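Glyoxylate reductase (Paecilomyces sp. J18, PDB 3WNV) probably catalyses the reduction of glyoxylate to glycolate with a nicotinamide cofactor, as a member of the D-isomer specific 2-hydroxyacid dehydrogenases. Local coordinates at residues T221-L230 and A246-A256. Sequence-based numbering, arbitrary orientation.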
# COMPACT_ATOMS: atom_id res chain seq x y z
N THR A 221 9.38 -8.86 -6.56
CA THR A 221 8.42 -9.27 -5.54
C THR A 221 7.05 -9.58 -6.13
O THR A 221 6.19 -10.09 -5.41
CB THR A 221 8.25 -8.22 -4.42
OG1 THR A 221 7.79 -7.00 -5.00
CG2 THR A 221 9.59 -7.97 -3.69
N ARG A 222 6.84 -9.27 -7.41
CA ARG A 222 5.60 -9.72 -8.10
C ARG A 222 5.54 -11.24 -7.99
O ARG A 222 6.52 -11.91 -8.32
CB ARG A 222 5.61 -9.34 -9.59
CG ARG A 222 4.34 -9.80 -10.33
CD ARG A 222 4.37 -9.39 -11.78
NE ARG A 222 3.17 -9.84 -12.50
CZ ARG A 222 3.02 -11.04 -13.06
NH1 ARG A 222 4.00 -11.96 -12.99
NH2 ARG A 222 1.89 -11.34 -13.69
N HIS A 223 4.42 -11.78 -7.51
CA HIS A 223 4.26 -13.23 -7.29
C HIS A 223 5.31 -13.87 -6.39
O HIS A 223 5.61 -15.08 -6.53
CB HIS A 223 4.27 -13.97 -8.64
CG HIS A 223 3.08 -13.68 -9.50
ND1 HIS A 223 2.77 -14.45 -10.60
CD2 HIS A 223 2.11 -12.74 -9.40
CE1 HIS A 223 1.67 -13.97 -11.17
NE2 HIS A 223 1.26 -12.94 -10.46
N ILE A 224 5.88 -13.10 -5.47
CA ILE A 224 6.77 -13.71 -4.49
C ILE A 224 6.09 -14.87 -3.73
O ILE A 224 6.76 -15.82 -3.32
CB ILE A 224 7.35 -12.67 -3.53
CG1 ILE A 224 8.54 -13.24 -2.76
CG2 ILE A 224 6.24 -12.09 -2.63
CD1 ILE A 224 9.29 -12.17 -1.95
N ILE A 225 4.77 -14.80 -3.53
CA ILE A 225 4.00 -15.97 -3.07
C ILE A 225 3.28 -16.59 -4.27
O ILE A 225 2.28 -16.09 -4.74
CB ILE A 225 2.98 -15.54 -1.96
CG1 ILE A 225 3.72 -14.77 -0.86
CG2 ILE A 225 2.19 -16.75 -1.39
CD1 ILE A 225 4.66 -15.62 -0.08
N GLY A 226 3.85 -17.66 -4.82
CA GLY A 226 3.18 -18.37 -5.89
C GLY A 226 2.96 -19.82 -5.47
O GLY A 226 2.98 -20.12 -4.28
N GLU A 227 2.76 -20.70 -6.45
CA GLU A 227 2.38 -22.10 -6.16
C GLU A 227 3.34 -22.76 -5.22
O GLU A 227 2.93 -23.46 -4.28
CB GLU A 227 2.42 -22.91 -7.44
CG GLU A 227 1.24 -22.80 -8.34
CD GLU A 227 1.17 -23.98 -9.28
OE1 GLU A 227 1.96 -24.94 -9.06
OE2 GLU A 227 0.35 -23.97 -10.21
N LYS A 228 4.63 -22.57 -5.50
CA LYS A 228 5.72 -23.20 -4.73
C LYS A 228 5.62 -22.79 -3.26
O LYS A 228 5.75 -23.63 -2.36
CB LYS A 228 7.10 -22.79 -5.27
CG LYS A 228 7.97 -23.93 -5.82
CD LYS A 228 9.48 -23.63 -5.64
CE LYS A 228 10.02 -24.13 -4.28
NZ LYS A 228 9.66 -25.58 -3.96
N GLU A 229 5.42 -21.49 -3.02
CA GLU A 229 5.37 -20.98 -1.66
C GLU A 229 4.12 -21.39 -0.91
O GLU A 229 4.17 -21.67 0.29
CB GLU A 229 5.48 -19.44 -1.68
CG GLU A 229 6.86 -18.93 -2.11
CD GLU A 229 7.16 -19.14 -3.59
OE1 GLU A 229 6.20 -19.18 -4.42
OE2 GLU A 229 8.35 -19.30 -3.92
N LEU A 230 2.99 -21.43 -1.60
CA LEU A 230 1.75 -21.86 -0.97
C LEU A 230 1.91 -23.31 -0.53
O LEU A 230 1.37 -23.71 0.52
CB LEU A 230 0.59 -21.74 -1.96
CG LEU A 230 0.26 -20.28 -2.28
CD1 LEU A 230 -0.63 -20.18 -3.50
CD2 LEU A 230 -0.40 -19.56 -1.07
N ALA A 246 -0.46 -7.90 -6.19
CA ALA A 246 0.35 -8.61 -7.17
C ALA A 246 1.57 -9.28 -6.55
O ALA A 246 2.32 -9.99 -7.24
CB ALA A 246 0.79 -7.69 -8.35
N LEU A 247 1.73 -9.14 -5.24
CA LEU A 247 2.74 -9.89 -4.50
C LEU A 247 2.38 -11.36 -4.45
O LEU A 247 3.23 -12.22 -4.20
CB LEU A 247 2.87 -9.38 -3.06
CG LEU A 247 3.36 -7.93 -2.87
CD1 LEU A 247 3.16 -7.60 -1.38
CD2 LEU A 247 4.83 -7.75 -3.28
N ILE A 248 1.10 -11.65 -4.68
CA ILE A 248 0.64 -13.03 -4.67
C ILE A 248 0.15 -13.36 -6.07
O ILE A 248 -0.47 -12.51 -6.72
CB ILE A 248 -0.54 -13.23 -3.70
CG1 ILE A 248 -0.14 -12.75 -2.32
CG2 ILE A 248 -0.99 -14.73 -3.74
CD1 ILE A 248 -1.27 -12.73 -1.28
N ASP A 249 0.48 -14.56 -6.54
CA ASP A 249 -0.06 -15.14 -7.76
C ASP A 249 -1.52 -15.49 -7.44
O ASP A 249 -1.81 -16.54 -6.85
CB ASP A 249 0.75 -16.40 -8.13
CG ASP A 249 0.25 -17.08 -9.39
OD1 ASP A 249 -0.88 -16.77 -9.81
OD2 ASP A 249 0.98 -17.91 -9.99
N GLU A 250 -2.44 -14.58 -7.77
CA GLU A 250 -3.81 -14.70 -7.27
C GLU A 250 -4.48 -15.95 -7.83
O GLU A 250 -5.31 -16.58 -7.17
CB GLU A 250 -4.60 -13.44 -7.63
CG GLU A 250 -5.87 -13.24 -6.82
CD GLU A 250 -6.39 -11.80 -6.96
OE1 GLU A 250 -5.65 -10.90 -6.49
OE2 GLU A 250 -7.48 -11.54 -7.57
N LYS A 251 -4.10 -16.35 -9.03
CA LYS A 251 -4.70 -17.56 -9.60
C LYS A 251 -4.22 -18.78 -8.82
O LYS A 251 -4.99 -19.70 -8.56
CB LYS A 251 -4.38 -17.72 -11.09
CG LYS A 251 -5.23 -16.84 -11.99
CD LYS A 251 -4.77 -17.00 -13.41
CE LYS A 251 -5.45 -15.98 -14.30
NZ LYS A 251 -4.84 -15.95 -15.66
N ALA A 252 -2.96 -18.77 -8.40
CA ALA A 252 -2.45 -19.85 -7.56
C ALA A 252 -3.07 -19.87 -6.16
O ALA A 252 -3.30 -20.93 -5.56
CB ALA A 252 -0.92 -19.77 -7.45
N LEU A 253 -3.32 -18.69 -5.63
CA LEU A 253 -3.99 -18.55 -4.34
C LEU A 253 -5.39 -19.16 -4.44
O LEU A 253 -5.82 -19.91 -3.53
CB LEU A 253 -4.05 -17.06 -3.97
CG LEU A 253 -4.92 -16.79 -2.73
CD1 LEU A 253 -4.24 -17.30 -1.51
CD2 LEU A 253 -5.18 -15.27 -2.63
N VAL A 254 -6.09 -18.89 -5.54
CA VAL A 254 -7.43 -19.48 -5.72
C VAL A 254 -7.37 -21.01 -5.75
O VAL A 254 -8.16 -21.70 -5.07
CB VAL A 254 -8.14 -18.92 -6.98
CG1 VAL A 254 -9.38 -19.80 -7.34
CG2 VAL A 254 -8.57 -17.45 -6.75
N ARG A 255 -6.44 -21.58 -6.51
CA ARG A 255 -6.30 -23.04 -6.50
C ARG A 255 -6.00 -23.62 -5.12
O ARG A 255 -6.42 -24.73 -4.79
CB ARG A 255 -5.22 -23.48 -7.50
CG ARG A 255 -5.49 -23.02 -8.93
CD ARG A 255 -4.59 -23.72 -9.94
NE ARG A 255 -3.18 -23.32 -9.82
CZ ARG A 255 -2.64 -22.26 -10.43
NH1 ARG A 255 -3.37 -21.47 -11.20
NH2 ARG A 255 -1.34 -21.99 -10.28
N ALA A 256 -5.23 -22.88 -4.31
CA ALA A 256 -4.86 -23.32 -2.98
C ALA A 256 -6.02 -23.23 -1.99
O ALA A 256 -6.14 -24.02 -1.05
CB ALA A 256 -3.60 -22.52 -2.50
O HOH W 1 2.96 -19.58 -9.04
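His223 N gives its hydrogen to Ala246 O at 2.8 Å, the first of three backbone bonds that join 221-230 to 246-256. Leu247 O accepts from Ile225 N at 3.1 Å, and Asp249 N donates to Ile225 O, so Ile225 and Ile248 form a single beta bridge. With CG anti to the carbonyl carbon (chi1 -68°), the imidazole of His223 swings back over Asp249, whose CA sits 3.7 Å from the ring centroid as a CH-pi contact and whose carboxylate is stacked on it, the planes 11° apart; Arg222 NH1 lies on the opposite face. With an alanine in place of His223, Asp249 would probably lose the ring stacked on it, and Glu271 its hydrogen bond to NE2. In the Rossmann-type NAD-binding domain, these loops follow strands 210-213 and 237-241 and lead into neighbouring helices. Asp249 is the N-cap of helix 250-259: OD1 accepts from Ala252 N from above the carboxylate plane, while OD2 takes a water hydrogen; the same water accepts from Glu227 N at 2.8 Å. Gly226 N-caps helix 227-232, its N donating to Glu229 OE1. Leu230 CD1 packs 3.9 Å from Ala256 CB, and Glu227 OE2 reaches Arg255 NH2 at 2.6 Å in a salt bridge whose hydrogen bond is weak.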